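Local coordinates for protein pilin (Streptococcus pyogenes serotype M1, PDB 3GLD) that builds the shaft of the bacterial pilus, stacking head to tail through covalent isopeptide links so that the bacterium can adhere to host cells, aggregate and form biofilms, at residues A[30-35]-A[157-162]; A[195-200]-A[212-217]; A[202-207]-A[224-229]. The protein carries 2 engineered substitutions. All blocks are in the same frame, centred on the assembly; numbering follows the deposited sequence.

In the fold
The three contacts run from the junction of the two halves of the pilin into the domain that carries the Lys166–Asn290 isopeptide cross-link. Interactions 1 and 2 touch, their centres 12 Å apart: Leu33 lays CD1 against Lys196 O at 3.5 Å, and Asn31 CB packs on Met198 SD at 3.7 Å, so loop 30-35 meets the hairpin's first strand. Interaction 3 takes the connection between the two arms of that hairpin and sets it against the turn after strand 220-224, its centre about 20 Å from that of interaction 2. It lies nearest the chemistry, with the side chain of Asp226 about 10 Å from that of Glu245, which autocatalyses the cross-link.

Interaction 1 (A[30-35]-A[157-162]); sequences SNALIP and LDSTTL
Leu157 meets the loop 30-35 with one methyl group, CD2, which serves as the apolar hub of the contact. Pro35 CD lies 3.8 Å from that methyl, Ala32 CB 4.0 Å, and Ile34 CD1 4.1 Å. Pro35 also brings its ring to the second methyl, its CD standing 4.1 Å from Leu157 CD1, so both branches of the leucine are used. With CG anti to the backbone N (chi1 176°), the isobutyl group of Leu157 projects toward the loop. Ile34 sends its CB away from Leu157, and its ethyl branch returns to cross the leucine obliquely.

Polar groups take part merely as neighbours. Leu33 O approaches Leu157 CD2 to 3.3 Å, and Ser159 OG stands 4.2 Å from Ala32 CB; no hydrogen bond joins the two segments. The loop is tied down elsewhere, through Ile34 O to Asn72 ND2 and Asn31 O to Asn234 ND2.

The contact thus joins the loop between strands 18-27 and 37-45 to the long strand 151-169, interrupted around Asp158, which passes from one half of the pilin to the other. Leu157 also packs on Leu25 and Leu27 of strand 18-27, while Leu33 rests on Asn234 and Pro236 of strand 229-236.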
ATOM      1  N   SER A  30      -6.514   2.154  -8.143  1.00 31.65           N
ATOM      2  CA  SER A  30      -7.466   2.808  -7.227  1.00 32.84           C
ATOM      3  C   SER A  30      -8.349   1.829  -6.451  1.00 32.89           C
ATOM      4  O   SER A  30      -8.862   2.151  -5.368  1.00 32.98           O
ATOM      5  CB  SER A  30      -8.333   3.819  -7.982  1.00 33.50           C
ATOM      6  OG  SER A  30      -8.959   3.188  -9.085  1.00 36.03           O
ATOM      7  N   ASN A  31      -8.506   0.625  -6.983  1.00 31.92           N
ATOM      8  CA  ASN A  31      -9.306  -0.406  -6.331  1.00 31.50           C
ATOM      9  C   ASN A  31      -8.481  -1.289  -5.397  1.00 30.39           C
ATOM     10  O   ASN A  31      -8.957  -2.315  -4.933  1.00 29.73           O
ATOM     11  CB  ASN A  31      -9.988  -1.282  -7.385  1.00 32.52           C
ATOM     12  CG  ASN A  31     -11.040  -0.532  -8.180  1.00 35.32           C
ATOM     13  OD1 ASN A  31     -11.916   0.122  -7.613  1.00 37.90           O
ATOM     14  ND2 ASN A  31     -10.965  -0.636  -9.508  1.00 37.42           N
ATOM     15  N   ALA A  32      -7.239  -0.895  -5.115  1.00 29.31           N
ATOM     16  CA  ALA A  32      -6.357  -1.737  -4.291  1.00 28.83           C
ATOM     17  C   ALA A  32      -6.943  -2.015  -2.924  1.00 28.76           C
ATOM     18  O   ALA A  32      -7.578  -1.141  -2.331  1.00 29.47           O
ATOM     19  CB  ALA A  32      -4.977  -1.092  -4.142  1.00 28.54           C
ATOM     20  N   LEU A  33      -6.727  -3.236  -2.433  1.00 28.21           N
ATOM     21  CA  LEU A  33      -6.897  -3.565  -1.022  1.00 28.07           C
ATOM     22  C   LEU A  33      -5.811  -2.884  -0.175  1.00 28.30           C
ATOM     23  O   LEU A  33      -4.669  -2.725  -0.641  1.00 27.52           O
ATOM     24  CB  LEU A  33      -6.859  -5.084  -0.809  1.00 27.82           C
ATOM     25  CG  LEU A  33      -8.088  -5.919  -1.237  1.00 28.21           C
ATOM     26  CD1 LEU A  33      -8.214  -6.001  -2.756  1.00 29.79           C
ATOM     27  CD2 LEU A  33      -7.981  -7.309  -0.641  1.00 28.50           C
ATOM     28  N   ILE A  34      -6.180  -2.456   1.037  1.00 27.89           N
ATOM     29  CA  ILE A  34      -5.266  -1.701   1.914  1.00 28.75           C
ATOM     30  C   ILE A  34      -4.739  -2.679   2.962  1.00 28.27           C
ATOM     31  O   ILE A  34      -5.517  -3.272   3.700  1.00 29.26           O
ATOM     32  CB  ILE A  34      -5.983  -0.471   2.607  1.00 28.60           C
ATOM     33  CG1 ILE A  34      -6.607   0.480   1.567  1.00 28.71           C
ATOM     34  CG2 ILE A  34      -5.054   0.274   3.570  1.00 30.08           C
ATOM     35  CD1 ILE A  34      -5.624   1.044   0.513  1.00 28.85           C
ATOM     36  N   PRO A  35      -3.412  -2.855   3.028  1.00 27.66           N
ATOM     37  CA  PRO A  35      -2.825  -3.818   3.972  1.00 28.24           C
ATOM     38  C   PRO A  35      -2.964  -3.394   5.450  1.00 28.36           C
ATOM     39  O   PRO A  35      -2.971  -2.202   5.741  1.00 28.82           O
ATOM     40  CB  PRO A  35      -1.344  -3.860   3.552  1.00 27.50           C
ATOM     41  CG  PRO A  35      -1.110  -2.528   2.890  1.00 27.05           C
ATOM     42  CD  PRO A  35      -2.393  -2.164   2.223  1.00 27.08           C
ATOM     43  N   LEU A 157       1.432   2.305  -2.781  1.00 30.04           N
ATOM     44  CA  LEU A 157       1.036   0.903  -2.710  1.00 28.55           C
ATOM     45  C   LEU A 157       0.818   0.384  -4.129  1.00 27.72           C
ATOM     46  O   LEU A 157      -0.076   0.840  -4.851  1.00 26.85           O
ATOM     47  CB  LEU A 157      -0.243   0.741  -1.889  1.00 28.25           C
ATOM     48  CG  LEU A 157      -0.816  -0.672  -1.819  1.00 28.12           C
ATOM     49  CD1 LEU A 157       0.079  -1.620  -1.023  1.00 27.10           C
ATOM     50  CD2 LEU A 157      -2.233  -0.600  -1.221  1.00 26.73           C
ATOM     51  N   ASP A 158       1.657  -0.558  -4.524  1.00 27.66           N
ATOM     52  CA  ASP A 158       1.494  -1.232  -5.823  1.00 27.87           C
ATOM     53  C   ASP A 158       0.680  -2.525  -5.606  1.00 27.53           C
ATOM     54  O   ASP A 158       0.568  -3.025  -4.487  1.00 27.41           O
ATOM     55  CB  ASP A 158       2.867  -1.506  -6.472  1.00 28.10           C
ATOM     56  CG  ASP A 158       2.771  -1.825  -7.985  1.00 30.83           C
ATOM     57  OD1 ASP A 158       1.660  -1.828  -8.568  1.00 33.05           O
ATOM     58  OD2 ASP A 158       3.826  -2.067  -8.591  1.00 33.21           O
ATOM     59  N   SER A 159       0.084  -3.037  -6.672  1.00 27.58           N
ATOM     60  CA  SER A 159      -0.605  -4.326  -6.612  1.00 27.33           C
ATOM     61  C   SER A 159      -0.464  -4.939  -7.989  1.00 26.69           C
ATOM     62  O   SER A 159       0.185  -4.368  -8.842  1.00 26.93           O
ATOM     63  CB  SER A 159      -2.055  -4.161  -6.175  1.00 26.61           C
ATOM     64  OG  SER A 159      -2.719  -3.234  -6.995  1.00 29.87           O
ATOM     65  N   THR A 160      -1.011  -6.122  -8.207  1.00 26.15           N
ATOM     66  CA  THR A 160      -0.730  -6.814  -9.456  1.00 24.79           C
ATOM     67  C   THR A 160      -1.992  -7.442 -10.073  1.00 24.33           C
ATOM     68  O   THR A 160      -3.107  -7.183  -9.615  1.00 23.49           O
ATOM     69  CB  THR A 160       0.415  -7.838  -9.260  1.00 24.46           C
ATOM     70  OG1 THR A 160       0.848  -8.343 -10.529  1.00 26.78           O
ATOM     71  CG2 THR A 160      -0.007  -8.991  -8.320  1.00 25.35           C
ATOM     72  N   THR A 161      -1.825  -8.208 -11.154  1.00 23.99           N
ATOM     73  CA  THR A 161      -2.948  -8.930 -11.749  1.00 23.88           C
ATOM     74  C   THR A 161      -2.564 -10.373 -11.933  1.00 24.26           C
ATOM     75  O   THR A 161      -1.368 -10.680 -12.106  1.00 24.81           O
ATOM     76  CB  THR A 161      -3.350  -8.377 -13.124  1.00 24.08           C
ATOM     77  OG1 THR A 161      -2.232  -8.498 -14.019  1.00 23.61           O
ATOM     78  CG2 THR A 161      -3.788  -6.903 -13.019  1.00 24.61           C
ATOM     79  N   LEU A 162      -3.580 -11.248 -11.877  1.00 23.63           N
ATOM     80  CA  LEU A 162      -3.460 -12.625 -12.305  1.00 23.72           C
ATOM     81  C   LEU A 162      -4.466 -12.925 -13.437  1.00 23.81           C
ATOM     82  O   LEU A 162      -5.691 -12.763 -13.280  1.00 22.37           O
ATOM     83  CB  LEU A 162      -3.656 -13.582 -11.125  1.00 23.60           C
ATOM     84  CG  LEU A 162      -3.850 -15.058 -11.498  1.00 23.27           C
ATOM     85  CD1 LEU A 162      -2.614 -15.583 -12.153  1.00 21.43           C
ATOM     86  CD2 LEU A 162      -4.196 -15.883 -10.272  1.00 23.92           C
TER

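Interaction 2 (A[195-200]-A[212-217]); sequences EKVMIE and TEASID
Two bends in the Lys196 chain, at chi2 (-74°) and chi4 (-88°), fold its end across to Ser215, where NZ donates to OG at 3.0 Å; Ser194 O holds the same ammonium. On the way the lysine passes Glu213 at about a right angle, yet NZ stays 5.9 Å from Glu213 OE1, so any attraction between the opposite charges is probably weak. Ile199, by contrast, is extended through CG1, with CD1 anti to CA, and sets CD1 on Ala214 CB at 3.5 Å. Val197 CG2 touches the same alanine methyl at 3.9 Å.

The segments are the two arms of a beta hairpin, strands 196-202 and 210-215, their N-to-C directions 143° apart here, antiparallel with a twist. Val197 with Ala214 and Ile199 with Thr212 are hydrogen-bonded antiparallel pairs, each closed by two backbone bonds. A further bond, Ile216 N to Glu195 O at 2.9 Å, extends the ladder past the strand ends. The face bearing Val197, Ile199 and Ala214 turns inward, onto Leu183 and Leu185 of strand 179-185 and Tyr220, which belong to the facing sheet of a beta-sandwich. Lys196, Met198, Glu213 and Ser215 occupy the other face.

At the far end, Thr212 OG1 bonds to Tyr220 OH and to a water 2.6 Å away, and that water also donates weakly to Ile199 O.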
ATOM      1  N   GLU A 195     -11.832 -10.760   2.843  1.00 31.21           N
ATOM      2  CA  GLU A 195     -11.563  -9.610   1.974  1.00 30.64           C
ATOM      3  C   GLU A 195     -11.867  -9.998   0.525  1.00 29.18           C
ATOM      4  O   GLU A 195     -11.603 -11.107   0.139  1.00 29.11           O
ATOM      5  CB  GLU A 195     -10.102  -9.165   2.082  1.00 31.36           C
ATOM      6  CG  GLU A 195      -9.812  -8.325   3.316  1.00 33.92           C
ATOM      7  CD  GLU A 195     -10.561  -6.999   3.292  1.00 37.74           C
ATOM      8  OE1 GLU A 195     -10.279  -6.172   2.387  1.00 39.34           O
ATOM      9  OE2 GLU A 195     -11.429  -6.789   4.180  1.00 37.27           O
ATOM     10  N   LYS A 196     -12.423  -9.082  -0.255  1.00 28.82           N
ATOM     11  CA  LYS A 196     -12.800  -9.340  -1.657  1.00 28.54           C
ATOM     12  C   LYS A 196     -11.776  -8.818  -2.647  1.00 28.08           C
ATOM     13  O   LYS A 196     -11.208  -7.737  -2.453  1.00 27.62           O
ATOM     14  CB  LYS A 196     -14.157  -8.693  -2.000  1.00 28.10           C
ATOM     15  CG  LYS A 196     -15.360  -9.110  -1.105  1.00 30.89           C
ATOM     16  CD  LYS A 196     -15.865 -10.491  -1.387  1.00 33.33           C
ATOM     17  CE  LYS A 196     -17.160 -10.788  -0.587  1.00 35.30           C
ATOM     18  NZ  LYS A 196     -16.879 -11.355   0.775  1.00 36.38           N
ATOM     19  N   VAL A 197     -11.563  -9.584  -3.722  1.00 27.56           N
ATOM     20  CA  VAL A 197     -10.822  -9.110  -4.882  1.00 26.72           C
ATOM     21  C   VAL A 197     -11.696  -9.181  -6.130  1.00 26.40           C
ATOM     22  O   VAL A 197     -12.600 -10.045  -6.235  1.00 26.82           O
ATOM     23  CB  VAL A 197      -9.495  -9.893  -5.139  1.00 27.39           C
ATOM     24  CG1 VAL A 197      -8.594  -9.842  -3.906  1.00 28.80           C
ATOM     25  CG2 VAL A 197      -9.763 -11.319  -5.568  1.00 26.67           C
ATOM     26  N   MET A 198     -11.426  -8.279  -7.066  1.00 24.95           N
ATOM     27  CA  MET A 198     -12.234  -8.134  -8.248  1.00 25.70           C
ATOM     28  C   MET A 198     -11.726  -9.062  -9.348  1.00 25.78           C
ATOM     29  O   MET A 198     -10.520  -9.139  -9.602  1.00 24.84           O
ATOM     30  CB  MET A 198     -12.194  -6.708  -8.753  1.00 25.47           C
ATOM     31  CG  MET A 198     -12.694  -5.696  -7.735  1.00 28.31           C
ATOM     32  SD  MET A 198     -12.274  -4.012  -8.205  1.00 32.42           S
ATOM     33  CE  MET A 198     -13.453  -3.649  -9.501  1.00 30.73           C
ATOM     34  N   ILE A 199     -12.668  -9.732 -10.004  1.00 25.35           N
ATOM     35  CA  ILE A 199     -12.367 -10.648 -11.100  1.00 25.94           C
ATOM     36  C   ILE A 199     -13.179 -10.270 -12.338  1.00 26.52           C
ATOM     37  O   ILE A 199     -14.395 -10.038 -12.236  1.00 26.43           O
ATOM     38  CB  ILE A 199     -12.630 -12.102 -10.667  1.00 25.60           C
ATOM     39  CG1 ILE A 199     -11.601 -12.488  -9.598  1.00 25.05           C
ATOM     40  CG2 ILE A 199     -12.544 -13.082 -11.890  1.00 26.38           C
ATOM     41  CD1 ILE A 199     -11.729 -13.872  -9.060  1.00 24.91           C
ATOM     42  N   GLU A 200     -12.508 -10.195 -13.488  1.00 26.06           N
ATOM     43  CA  GLU A 200     -13.150  -9.927 -14.775  1.00 27.80           C
ATOM     44  C   GLU A 200     -12.996 -11.149 -15.663  1.00 27.31           C
ATOM     45  O   GLU A 200     -11.886 -11.618 -15.830  1.00 27.37           O
ATOM     46  CB  GLU A 200     -12.500  -8.742 -15.509  1.00 28.03           C
ATOM     47  CG  GLU A 200     -12.786  -7.370 -14.925  1.00 34.10           C
ATOM     48  CD  GLU A 200     -12.166  -6.229 -15.756  1.00 40.07           C
ATOM     49  OE1 GLU A 200     -11.485  -6.509 -16.777  1.00 41.37           O
ATOM     50  OE2 GLU A 200     -12.355  -5.052 -15.374  1.00 42.36           O
ATOM     51  N   THR A 212     -17.041 -10.287 -11.214  1.00 25.93           N
ATOM     52  CA  THR A 212     -17.395 -11.029 -10.034  1.00 25.12           C
ATOM     53  C   THR A 212     -16.372 -10.645  -8.977  1.00 26.14           C
ATOM     54  O   THR A 212     -15.424  -9.884  -9.255  1.00 25.46           O
ATOM     55  CB  THR A 212     -17.325 -12.561 -10.264  1.00 25.72           C
ATOM     56  OG1 THR A 212     -16.121 -12.890 -10.965  1.00 22.35           O
ATOM     57  CG2 THR A 212     -18.519 -13.047 -11.069  1.00 24.74           C
ATOM     58  N   GLU A 213     -16.551 -11.189  -7.778  1.00 26.34           N
ATOM     59  CA  GLU A 213     -15.592 -11.031  -6.695  1.00 26.90           C
ATOM     60  C   GLU A 213     -15.236 -12.392  -6.129  1.00 26.73           C
ATOM     61  O   GLU A 213     -16.052 -13.313  -6.143  1.00 27.76           O
ATOM     62  CB  GLU A 213     -16.162 -10.130  -5.584  1.00 27.03           C
ATOM     63  CG  GLU A 213     -16.445  -8.679  -6.026  1.00 29.04           C
ATOM     64  CD  GLU A 213     -17.241  -7.861  -4.981  1.00 33.61           C
ATOM     65  OE1 GLU A 213     -18.022  -8.446  -4.199  1.00 32.91           O
ATOM     66  OE2 GLU A 213     -17.092  -6.614  -4.966  1.00 36.99           O
ATOM     67  N   ALA A 214     -13.997 -12.524  -5.673  1.00 26.74           N
ATOM     68  CA  ALA A 214     -13.531 -13.698  -4.948  1.00 26.36           C
ATOM     69  C   ALA A 214     -13.194 -13.273  -3.528  1.00 26.25           C
ATOM     70  O   ALA A 214     -12.756 -12.144  -3.303  1.00 26.71           O
ATOM     71  CB  ALA A 214     -12.313 -14.277  -5.607  1.00 25.86           C
ATOM     72  N   SER A 215     -13.395 -14.176  -2.584  1.00 26.53           N
ATOM     73  CA  SER A 215     -13.073 -13.943  -1.182  1.00 27.50           C
ATOM     74  C   SER A 215     -11.786 -14.657  -0.836  1.00 27.45           C
ATOM     75  O   SER A 215     -11.600 -15.815  -1.192  1.00 26.74           O
ATOM     76  CB  SER A 215     -14.176 -14.481  -0.274  1.00 27.66           C
ATOM     77  OG  SER A 215     -15.338 -13.684  -0.362  1.00 29.83           O
ATOM     78  N   ILE A 216     -10.891 -13.950  -0.152  1.00 27.82           N
ATOM     79  CA  ILE A 216      -9.650 -14.532   0.327  1.00 28.10           C
ATOM     80  C   ILE A 216      -9.988 -15.694   1.280  1.00 29.04           C
ATOM     81  O   ILE A 216     -10.879 -15.580   2.130  1.00 28.96           O
ATOM     82  CB  ILE A 216      -8.745 -13.447   1.004  1.00 28.46           C
ATOM     83  CG1 ILE A 216      -8.353 -12.371  -0.013  1.00 28.79           C
ATOM     84  CG2 ILE A 216      -7.497 -14.083   1.603  1.00 27.91           C
ATOM     85  CD1 ILE A 216      -7.460 -11.232   0.567  1.00 26.59           C
ATOM     86  N   ASP A 217      -9.325 -16.832   1.068  1.00 29.83           N
ATOM     87  CA  ASP A 217      -9.494 -18.035   1.878  1.00 30.87           C
ATOM     88  C   ASP A 217     -10.740 -18.858   1.517  1.00 31.07           C
ATOM     89  O   ASP A 217     -11.065 -19.821   2.204  1.00 31.17           O
ATOM     90  CB  ASP A 217      -9.480 -17.694   3.377  1.00 31.42           C
ATOM     91  CG  ASP A 217      -8.151 -17.994   4.036  1.00 32.74           C
ATOM     92  OD1 ASP A 217      -7.129 -18.115   3.326  1.00 33.75           O
ATOM     93  OD2 ASP A 217      -8.130 -18.104   5.285  1.00 37.60           O
TER
HETATM   94  O   HOH W   1     -15.972 -12.621 -13.580  1.00 27.40           O

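Interaction 3 (A[202-207]-A[224-229]); sequences TTKGGQ and LKDGES
Thr202 N donates to Ser229 O at 2.7 Å, and the nearly straight bond (168°) opens an antiparallel hydrogen-bonded pair. The return bond, from Ser229 N to Thr202 O, is longer at 3.1 Å. Beyond this pair regular pairing stops, and side chains take over.

Glu228 works in two directions. Its chain is extended beyond CG and lies alongside Thr203, pointing the same way, so that OE2 rests 3.4 Å from Thr203 CG2. The other oxygen, OE1, accepts from Lys225 N at 2.8 Å, with the donor above the carboxylate plane instead of in it. One side chain therefore both braces its own turn and packs against the opposing loop.

Lys204 makes a looser, partly solvent-mediated link. Bends at chi3 and chi4 lead it round to Asp226, whose OD2 is 3.8 Å from NZ, a long salt bridge. A water makes up the gap, accepting from Lys204 NZ and donating to Asp226 OD2 at 2.6 Å. The other carboxylate oxygen, OD1, takes Val168 N from strand 151-169.

Gly227, at positive phi, occupies the third position of a type II beta turn from Lys225 to Glu228, closed by Glu228 N to Lys225 O. This turn carries the chain from strand 220-224 in one sheet of the sandwich to strand 229-236 in the other, and Gly227 is backbone-bonded to Lys166, the isopeptide lysine.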
ATOM      1  N   THR A 202     -13.466 -12.616 -19.490  1.00 27.05           N
ATOM      2  CA  THR A 202     -13.580 -12.214 -20.896  1.00 28.58           C
ATOM      3  C   THR A 202     -13.902 -13.425 -21.775  1.00 30.26           C
ATOM      4  O   THR A 202     -13.267 -14.469 -21.655  1.00 29.36           O
ATOM      5  CB  THR A 202     -12.280 -11.525 -21.371  1.00 28.94           C
ATOM      6  OG1 THR A 202     -12.020 -10.409 -20.513  1.00 26.91           O
ATOM      7  CG2 THR A 202     -12.381 -11.034 -22.819  1.00 28.92           C
ATOM      8  N   THR A 203     -14.916 -13.268 -22.622  1.00 32.42           N
ATOM      9  CA  THR A 203     -15.342 -14.289 -23.568  1.00 34.93           C
ATOM     10  C   THR A 203     -15.170 -13.732 -24.966  1.00 36.48           C
ATOM     11  O   THR A 203     -15.131 -12.516 -25.172  1.00 36.99           O
ATOM     12  CB  THR A 203     -16.825 -14.698 -23.355  1.00 35.08           C
ATOM     13  OG1 THR A 203     -17.675 -13.552 -23.528  1.00 35.90           O
ATOM     14  CG2 THR A 203     -17.037 -15.270 -21.960  1.00 34.79           C
ATOM     15  N   LYS A 204     -15.026 -14.622 -25.933  1.00 38.62           N
ATOM     16  CA  LYS A 204     -14.958 -14.207 -27.321  1.00 40.51           C
ATOM     17  C   LYS A 204     -16.305 -13.563 -27.678  1.00 41.21           C
ATOM     18  O   LYS A 204     -17.354 -13.972 -27.174  1.00 40.98           O
ATOM     19  CB  LYS A 204     -14.647 -15.425 -28.192  1.00 41.20           C
ATOM     20  CG  LYS A 204     -13.597 -16.348 -27.552  1.00 43.08           C
ATOM     21  CD  LYS A 204     -13.184 -17.531 -28.417  1.00 45.88           C
ATOM     22  CE  LYS A 204     -12.211 -17.114 -29.517  1.00 48.18           C
ATOM     23  NZ  LYS A 204     -11.150 -18.142 -29.756  1.00 49.98           N
ATOM     24  N   GLY A 205     -16.270 -12.518 -28.496  1.00 42.62           N
ATOM     25  CA  GLY A 205     -17.508 -11.930 -29.007  1.00 43.87           C
ATOM     26  C   GLY A 205     -17.846 -10.553 -28.481  1.00 44.87           C
ATOM     27  O   GLY A 205     -16.968  -9.802 -28.043  1.00 44.65           O
ATOM     28  N   GLY A 206     -19.138 -10.240 -28.515  1.00 45.70           N
ATOM     29  CA  GLY A 206     -19.632  -8.886 -28.279  1.00 47.01           C
ATOM     30  C   GLY A 206     -19.748  -8.447 -26.830  1.00 47.66           C
ATOM     31  O   GLY A 206     -19.701  -7.247 -26.532  1.00 48.40           O
ATOM     32  N   GLN A 207     -19.896  -9.407 -25.926  1.00 47.78           N
ATOM     33  CA  GLN A 207     -20.147  -9.085 -24.523  1.00 47.49           C
ATOM     34  C   GLN A 207     -18.945  -8.370 -23.915  1.00 46.36           C
ATOM     35  O   GLN A 207     -17.798  -8.686 -24.229  1.00 46.78           O
ATOM     36  CB  GLN A 207     -20.474 -10.355 -23.732  1.00 48.19           C
ATOM     37  CG  GLN A 207     -21.373 -11.361 -24.478  1.00 49.77           C
ATOM     38  CD  GLN A 207     -22.832 -10.910 -24.607  1.00 52.47           C
ATOM     39  OE1 GLN A 207     -23.365 -10.198 -23.746  1.00 53.33           O
ATOM     40  NE2 GLN A 207     -23.486 -11.340 -25.684  1.00 53.00           N
ATOM     41  N   LEU A 224     -13.876 -21.761 -18.206  1.00 22.66           N
ATOM     42  CA  LEU A 224     -13.373 -21.110 -19.410  1.00 22.81           C
ATOM     43  C   LEU A 224     -13.471 -22.050 -20.615  1.00 22.82           C
ATOM     44  O   LEU A 224     -13.149 -23.225 -20.508  1.00 22.32           O
ATOM     45  CB  LEU A 224     -11.899 -20.701 -19.243  1.00 22.37           C
ATOM     46  CG  LEU A 224     -11.492 -19.672 -18.168  1.00 21.58           C
ATOM     47  CD1 LEU A 224      -9.994 -19.593 -17.992  1.00 21.65           C
ATOM     48  CD2 LEU A 224     -12.048 -18.349 -18.537  1.00 17.32           C
ATOM     49  N   LYS A 225     -13.876 -21.509 -21.756  1.00 22.92           N
ATOM     50  CA  LYS A 225     -13.682 -22.190 -23.030  1.00 23.08           C
ATOM     51  C   LYS A 225     -12.340 -21.755 -23.643  1.00 23.78           C
ATOM     52  O   LYS A 225     -11.696 -20.821 -23.149  1.00 23.41           O
ATOM     53  CB  LYS A 225     -14.818 -21.848 -24.010  1.00 22.60           C
ATOM     54  CG  LYS A 225     -16.246 -22.111 -23.497  1.00 23.33           C
ATOM     55  CD  LYS A 225     -17.277 -21.571 -24.532  1.00 25.70           C
ATOM     56  CE  LYS A 225     -18.737 -21.893 -24.185  1.00 29.46           C
ATOM     57  NZ  LYS A 225     -19.205 -21.189 -22.956  1.00 31.59           N
ATOM     58  N   ASP A 226     -11.915 -22.436 -24.717  1.00 23.55           N
ATOM     59  CA  ASP A 226     -10.783 -21.974 -25.513  1.00 23.75           C
ATOM     60  C   ASP A 226     -10.861 -20.471 -25.784  1.00 23.66           C
ATOM     61  O   ASP A 226     -11.923 -19.966 -26.170  1.00 23.78           O
ATOM     62  CB  ASP A 226     -10.769 -22.708 -26.867  1.00 23.60           C
ATOM     63  CG  ASP A 226      -9.664 -22.216 -27.777  1.00 23.27           C
ATOM     64  OD1 ASP A 226      -8.487 -22.461 -27.454  1.00 22.93           O
ATOM     65  OD2 ASP A 226      -9.972 -21.583 -28.816  1.00 26.69           O
ATOM     66  N   GLY A 227      -9.732 -19.767 -25.638  1.00 22.85           N
ATOM     67  CA  GLY A 227      -9.699 -18.349 -25.952  1.00 23.36           C
ATOM     68  C   GLY A 227     -10.378 -17.431 -24.925  1.00 23.68           C
ATOM     69  O   GLY A 227     -10.489 -16.229 -25.141  1.00 24.70           O
ATOM     70  N   GLU A 228     -10.816 -17.973 -23.802  1.00 23.42           N
ATOM     71  CA  GLU A 228     -11.417 -17.121 -22.764  1.00 23.31           C
ATOM     72  C   GLU A 228     -10.430 -16.926 -21.617  1.00 23.48           C
ATOM     73  O   GLU A 228      -9.452 -17.682 -21.497  1.00 22.29           O
ATOM     74  CB  GLU A 228     -12.733 -17.744 -22.258  1.00 23.25           C
ATOM     75  CG  GLU A 228     -13.791 -17.830 -23.349  1.00 23.67           C
ATOM     76  CD  GLU A 228     -15.147 -18.357 -22.867  1.00 24.74           C
ATOM     77  OE1 GLU A 228     -15.231 -19.016 -21.803  1.00 25.43           O
ATOM     78  OE2 GLU A 228     -16.133 -18.080 -23.566  1.00 26.41           O
ATOM     79  N   SER A 229     -10.679 -15.923 -20.766  1.00 22.37           N
ATOM     80  CA  SER A 229      -9.823 -15.753 -19.617  1.00 22.48           C
ATOM     81  C   SER A 229     -10.569 -15.088 -18.452  1.00 21.76           C
ATOM     82  O   SER A 229     -11.597 -14.425 -18.648  1.00 20.51           O
ATOM     83  CB  SER A 229      -8.586 -14.910 -20.003  1.00 22.52           C
ATOM     84  OG  SER A 229      -8.976 -13.576 -20.375  1.00 24.17           O
TER
HETATM   85  O   HOH W   2     -12.246 -20.741 -29.879  1.00 34.70           O